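Local coordinates for protein dermonecrotic toxin (Pasteurella multocida, PDB 2EBF) that acts as a mitogenic toxin that induces bone resorption and is associated with severe progressive atrophic rhinitis in pigs; this chain is its C-terminal region, at residues 181-193 / 306-319. Residues are numbered along the deposited sequence; the frame is centred on the assembly and turned at random.
With GLC (alpha-D-glucopyranose), chain B; GLC (alpha-D-glucopyranose), chain C.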
loop_
_atom_site.group_PDB
_atom_site.type_symbol
_atom_site.label_atom_id
_atom_site.label_comp_id
_atom_site.label_asym_id
_atom_site.label_seq_id
_atom_site.Cartn_x
_atom_site.Cartn_y
_atom_site.Cartn_z
ATOM N N ASP A 181 6.003 9.368 8.853
ATOM C CA ASP A 181 4.750 9.082 9.545
ATOM C C ASP A 181 4.867 9.208 11.073
ATOM O O ASP A 181 5.754 8.618 11.683
ATOM C CB ASP A 181 4.227 7.710 9.130
ATOM C CG ASP A 181 2.880 7.400 9.728
ATOM O OD1 ASP A 181 2.856 6.924 10.875
ATOM O OD2 ASP A 181 1.847 7.613 9.051
ATOM N N THR A 182 3.973 9.988 11.686
ATOM C CA THR A 182 4.074 10.276 13.132
ATOM C C THR A 182 3.862 9.062 14.042
ATOM O O THR A 182 4.169 9.120 15.241
ATOM C CB THR A 182 3.140 11.425 13.585
ATOM O OG1 THR A 182 1.770 11.027 13.446
ATOM C CG2 THR A 182 3.399 12.691 12.768
ATOM N N VAL A 183 3.346 7.971 13.477
ATOM C CA VAL A 183 3.175 6.735 14.229
ATOM C C VAL A 183 4.335 5.784 13.927
ATOM O O VAL A 183 5.082 5.408 14.829
ATOM C CB VAL A 183 1.808 6.075 13.949
ATOM C CG1 VAL A 183 1.720 4.687 14.586
ATOM C CG2 VAL A 183 0.677 6.982 14.445
ATOM N N ILE A 184 4.499 5.431 12.654
ATOM C CA ILE A 184 5.487 4.425 12.254
ATOM C C ILE A 184 6.901 4.801 12.696
ATOM O O ILE A 184 7.671 3.937 13.132
ATOM C CB ILE A 184 5.476 4.177 10.711
ATOM C CG1 ILE A 184 4.072 3.828 10.205
ATOM C CG2 ILE A 184 6.477 3.072 10.329
ATOM C CD1 ILE A 184 3.934 3.866 8.672
ATOM N N SER A 185 7.251 6.083 12.584
ATOM C CA SER A 185 8.619 6.504 12.864
ATOM C C SER A 185 8.891 6.822 14.338
ATOM O O SER A 185 10.008 7.193 14.690
ATOM C CB SER A 185 8.988 7.724 12.013
ATOM O OG SER A 185 8.279 8.874 12.453
ATOM N N ALA A 186 7.878 6.695 15.186
ATOM C CA ALA A 186 8.004 7.086 16.588
ATOM C C ALA A 186 8.432 5.907 17.466
ATOM O O ALA A 186 7.789 4.859 17.445
ATOM C CB ALA A 186 6.682 7.680 17.093
ATOM N N PRO A 187 9.519 6.074 18.248
ATOM C CA PRO A 187 9.852 5.060 19.260
ATOM C C PRO A 187 8.662 4.884 20.195
ATOM O O PRO A 187 8.173 5.862 20.757
ATOM C CB PRO A 187 11.040 5.672 20.002
ATOM C CG PRO A 187 11.669 6.616 18.981
ATOM C CD PRO A 187 10.488 7.186 18.234
ATOM N N PHE A 188 8.185 3.652 20.324
ATOM C CA PHE A 188 6.943 3.371 21.041
ATOM C C PHE A 188 7.098 3.626 22.538
ATOM O O PHE A 188 8.056 3.165 23.152
ATOM C CB PHE A 188 6.501 1.928 20.792
ATOM C CG PHE A 188 5.228 1.542 21.506
ATOM C CD1 PHE A 188 5.276 0.748 22.646
ATOM C CD2 PHE A 188 3.989 1.977 21.045
ATOM C CE1 PHE A 188 4.115 0.377 23.320
ATOM C CE2 PHE A 188 2.805 1.613 21.708
ATOM C CZ PHE A 188 2.872 0.812 22.850
ATOM N N ARG A 189 6.154 4.370 23.112
ATOM C CA ARG A 189 6.217 4.707 24.535
ATOM C C ARG A 189 4.869 4.476 25.217
ATOM O O ARG A 189 4.633 4.970 26.313
ATOM C CB ARG A 189 6.655 6.165 24.724
ATOM C CG ARG A 189 8.048 6.508 24.165
ATOM C CD ARG A 189 9.152 6.110 25.118
ATOM N NE ARG A 189 10.485 6.411 24.589
ATOM C CZ ARG A 189 11.231 5.571 23.873
ATOM N NH1 ARG A 189 10.791 4.353 23.574
ATOM N NH2 ARG A 189 12.425 5.953 23.449
ATOM N N GLY A 190 3.992 3.728 24.558
ATOM C CA GLY A 190 2.632 3.526 25.040
ATOM C C GLY A 190 2.486 2.335 25.961
ATOM O O GLY A 190 3.426 1.967 26.677
ATOM N N TYR A 191 1.306 1.722 25.918
ATOM C CA TYR A 191 0.905 0.711 26.888
ATOM C C TYR A 191 1.025 -0.709 26.339
ATOM O O TYR A 191 0.466 -1.028 25.297
ATOM C CB TYR A 191 -0.532 0.997 27.343
ATOM C CG TYR A 191 -1.099 0.048 28.374
ATOM C CD1 TYR A 191 -0.700 0.115 29.706
ATOM C CD2 TYR A 191 -2.067 -0.894 28.024
ATOM C CE1 TYR A 191 -1.232 -0.749 30.661
ATOM C CE2 TYR A 191 -2.605 -1.756 28.964
ATOM C CZ TYR A 191 -2.186 -1.679 30.281
ATOM O OH TYR A 191 -2.718 -2.539 31.219
ATOM N N ALA A 192 1.757 -1.555 27.052
ATOM C CA ALA A 192 1.968 -2.934 26.620
ATOM C C ALA A 192 1.277 -3.943 27.534
ATOM O O ALA A 192 1.453 -5.151 27.377
ATOM C CB ALA A 192 3.445 -3.230 26.534
ATOM N N GLY A 193 0.489 -3.448 28.482
ATOM C CA GLY A 193 -0.119 -4.308 29.494
ATOM C C GLY A 193 -1.384 -4.995 29.019
ATOM O O GLY A 193 -1.719 -4.948 27.835
ATOM N N GLU A 306 -0.215 8.719 19.571
ATOM C CA GLU A 306 -0.150 7.264 19.569
ATOM C C GLU A 306 1.130 6.766 20.237
ATOM O O GLU A 306 1.099 5.787 20.974
ATOM C CB GLU A 306 -0.266 6.730 18.141
ATOM C CG GLU A 306 -1.612 7.046 17.485
ATOM C CD GLU A 306 -1.630 8.377 16.746
ATOM O OE1 GLU A 306 -0.616 9.109 16.777
ATOM O OE2 GLU A 306 -2.665 8.683 16.120
ATOM N N GLN A 307 2.247 7.449 19.977
ATOM C CA GLN A 307 3.528 7.139 20.624
ATOM C C GLN A 307 3.394 7.097 22.147
ATOM O O GLN A 307 3.981 6.245 22.813
ATOM C CB GLN A 307 4.596 8.172 20.239
ATOM C CG GLN A 307 5.957 7.897 20.879
ATOM C CD GLN A 307 7.005 8.941 20.567
ATOM O OE1 GLN A 307 8.206 8.648 20.564
ATOM N NE2 GLN A 307 6.568 10.161 20.305
ATOM N N ALA A 308 2.598 8.022 22.682
ATOM C CA ALA A 308 2.424 8.178 24.118
ATOM C C ALA A 308 1.393 7.221 24.718
ATOM O O ALA A 308 1.606 6.689 25.814
ATOM C CB ALA A 308 2.044 9.631 24.440
ATOM N N PHE A 309 0.288 6.996 24.002
ATOM C CA PHE A 309 -0.906 6.391 24.608
ATOM C C PHE A 309 -1.427 5.090 23.996
ATOM O O PHE A 309 -2.181 4.361 24.650
ATOM C CB PHE A 309 -2.062 7.391 24.618
ATOM C CG PHE A 309 -1.741 8.709 25.268
ATOM C CD1 PHE A 309 -2.064 9.903 24.622
ATOM C CD2 PHE A 309 -1.144 8.764 26.524
ATOM C CE1 PHE A 309 -1.794 11.134 25.211
ATOM C CE2 PHE A 309 -0.863 9.991 27.126
ATOM C CZ PHE A 309 -1.191 11.179 26.471
ATOM N N ALA A 310 -1.059 4.802 22.748
ATOM C CA ALA A 310 -1.595 3.624 22.076
ATOM C C ALA A 310 -1.222 2.348 22.825
ATOM O O ALA A 310 -0.138 2.257 23.407
ATOM C CB ALA A 310 -1.117 3.561 20.616
ATOM N N THR A 311 -2.128 1.373 22.836
ATOM C CA THR A 311 -1.736 0.026 23.209
ATOM C C THR A 311 -0.775 -0.459 22.135
ATOM O O THR A 311 -0.885 -0.037 20.983
ATOM C CB THR A 311 -2.936 -0.932 23.266
ATOM O OG1 THR A 311 -2.495 -2.223 23.706
ATOM C CG2 THR A 311 -3.571 -1.082 21.923
ATOM N N ARG A 312 0.159 -1.334 22.496
ATOM C CA ARG A 312 1.105 -1.844 21.498
ATOM C C ARG A 312 0.365 -2.531 20.359
ATOM O O ARG A 312 0.782 -2.467 19.205
ATOM C CB ARG A 312 2.141 -2.785 22.118
ATOM C CG ARG A 312 3.069 -3.448 21.080
ATOM C CD ARG A 312 3.685 -2.436 20.101
ATOM N NE ARG A 312 4.981 -2.003 20.571
ATOM C CZ ARG A 312 6.143 -2.205 19.948
ATOM N NH1 ARG A 312 6.214 -2.792 18.757
ATOM N NH2 ARG A 312 7.246 -1.774 20.531
ATOM N N ASN A 313 -0.750 -3.168 20.692
ATOM C CA ASN A 313 -1.559 -3.862 19.708
ATOM C C ASN A 313 -2.181 -2.941 18.667
ATOM O O ASN A 313 -2.159 -3.243 17.471
ATOM C CB ASN A 313 -2.656 -4.640 20.417
ATOM C CG ASN A 313 -2.583 -6.111 20.130
ATOM O OD1 ASN A 313 -3.360 -6.639 19.317
ATOM N ND2 ASN A 313 -1.626 -6.792 20.768
ATOM N N PHE A 314 -2.756 -1.829 19.132
ATOM C CA PHE A 314 -3.350 -0.829 18.253
ATOM C C PHE A 314 -2.252 -0.154 17.436
ATOM O O PHE A 314 -2.412 0.080 16.240
ATOM C CB PHE A 314 -4.127 0.214 19.069
ATOM C CG PHE A 314 -4.714 1.324 18.245
ATOM C CD1 PHE A 314 -5.790 1.090 17.402
ATOM C CD2 PHE A 314 -4.192 2.610 18.319
ATOM C CE1 PHE A 314 -6.342 2.126 16.636
ATOM C CE2 PHE A 314 -4.733 3.649 17.554
ATOM C CZ PHE A 314 -5.808 3.402 16.717
ATOM N N PHE A 315 -1.144 0.147 18.103
ATOM C CA PHE A 315 0.033 0.722 17.450
ATOM C C PHE A 315 0.488 -0.150 16.268
ATOM O O PHE A 315 0.579 0.334 15.144
ATOM C CB PHE A 315 1.158 0.912 18.479
ATOM C CG PHE A 315 2.369 1.627 17.940
ATOM C CD1 PHE A 315 2.470 3.020 18.023
ATOM C CD2 PHE A 315 3.416 0.911 17.364
ATOM C CE1 PHE A 315 3.614 3.687 17.524
ATOM C CE2 PHE A 315 4.561 1.577 16.857
ATOM C CZ PHE A 315 4.646 2.958 16.953
ATOM N N ASN A 316 0.740 -1.432 16.522
ATOM C CA ASN A 316 1.162 -2.370 15.464
ATOM C C ASN A 316 0.176 -2.474 14.306
ATOM O O ASN A 316 0.567 -2.494 13.142
ATOM C CB ASN A 316 1.414 -3.762 16.055
ATOM C CG ASN A 316 2.666 -3.818 16.893
ATOM O OD1 ASN A 316 3.473 -2.888 16.881
ATOM N ND2 ASN A 316 2.845 -4.921 17.620
ATOM N N THR A 317 -1.110 -2.536 14.633
ATOM C CA THR A 317 -2.160 -2.616 13.622
ATOM C C THR A 317 -2.181 -1.374 12.734
ATOM O O THR A 317 -2.345 -1.471 11.517
ATOM C CB THR A 317 -3.518 -2.797 14.289
ATOM O OG1 THR A 317 -3.531 -4.070 14.940
ATOM C CG2 THR A 317 -4.660 -2.714 13.260
ATOM N N LEU A 318 -2.020 -0.213 13.361
ATOM C CA LEU A 318 -1.990 1.056 12.664
ATOM C C LEU A 318 -0.796 1.115 11.709
ATOM O O LEU A 318 -0.932 1.542 10.569
ATOM C CB LEU A 318 -1.897 2.173 13.693
ATOM C CG LEU A 318 -2.564 3.529 13.461
ATOM C CD1 LEU A 318 -4.022 3.409 13.001
ATOM C CD2 LEU A 318 -2.468 4.321 14.757
ATOM N N VAL A 319 0.367 0.673 12.179
ATOM C CA VAL A 319 1.575 0.636 11.344
ATOM C C VAL A 319 1.382 -0.187 10.068
ATOM O O VAL A 319 1.693 0.278 8.967
ATOM C CB VAL A 319 2.798 0.090 12.138
ATOM C CG1 VAL A 319 3.936 -0.295 11.194
ATOM C CG2 VAL A 319 3.267 1.108 13.156
HETATM C C1 GLC B . 6.690 0.245 26.423
HETATM C C2 GLC B . 6.115 -0.661 27.518
HETATM C C3 GLC B . 6.929 -1.954 27.621
HETATM C C4 GLC B . 7.025 -2.650 26.259
HETATM C C5 GLC B . 7.508 -1.693 25.154
HETATM C C6 GLC B . 7.400 -2.318 23.757
HETATM O O1 GLC B . 7.988 0.698 26.815
HETATM O O2 GLC B . 6.086 0.013 28.788
HETATM O O3 GLC B . 6.310 -2.833 28.565
HETATM O O4 GLC B . 7.875 -3.796 26.363
HETATM O O5 GLC B . 6.769 -0.460 25.168
HETATM O O6 GLC B . 6.030 -2.509 23.358
HETATM C C1 GLC C . 8.374 1.921 26.183
HETATM C C2 GLC C . 9.894 2.076 26.236
HETATM C C3 GLC C . 10.359 2.318 27.671
HETATM C C4 GLC C . 9.621 3.510 28.291
HETATM C C5 GLC C . 8.106 3.400 28.123
HETATM C C6 GLC C . 7.454 4.734 28.466
HETATM O O2 GLC C . 10.532 0.915 25.681
HETATM O O3 GLC C . 11.768 2.561 27.672
HETATM O O4 GLC C . 9.917 3.594 29.693
HETATM O O5 GLC C . 7.728 3.049 26.785
HETATM O O6 GLC C . 6.034 4.568 28.539
HETATM O O HOH W 1 2.201 8.999 17.495
HETATM O O HOH W 2 -0.027 11.310 15.249
#
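Phe-188 and Phe-315 both hold CG anti to the backbone N (chi1 179° and -174°), and their rings meet edge-to-face. The edge of Phe-188 is turned to the face of Phe-315, with CD2 3.5 Å from CG of Phe-315. Arg-312 bends at chi2 and chi3 and folds over one face of Phe-188. Arg-312 CD makes a CH-pi contact 4.2 Å from the Phe-188 ring centroid, and the guanidinium adds an off-centre cation-pi contact. Glu-100 pairs with the same guanidinium in a salt bridge. At the Phe-188 edge, CD1 lies 3.2 Å from O5 of the chain B glucose. Arg-189 O accepts a hydrogen bond from O6 of the chain C glucose. Phe-188, Arg-189, Gly-190, Ala-192 and Arg-312 line this sugar pocket. The backbones join as well: Tyr-191 N donates to Ala-310 O (2.9 Å), and Arg-312 N to Tyr-191 O (2.8 Å). Farther along, Val-183 packs CG1 on Phe-315 CE1 (3.6 Å). Water 1 links Thr-182 O, Glu-306 OE1 and Gln-307 N. The contact sets the loop after helix 171-180 against the junction of helices 305-309 and 312-333, within the C2 region. Strand 205-207 also borders it, touching Tyr-191, Glu-306 and Phe-309.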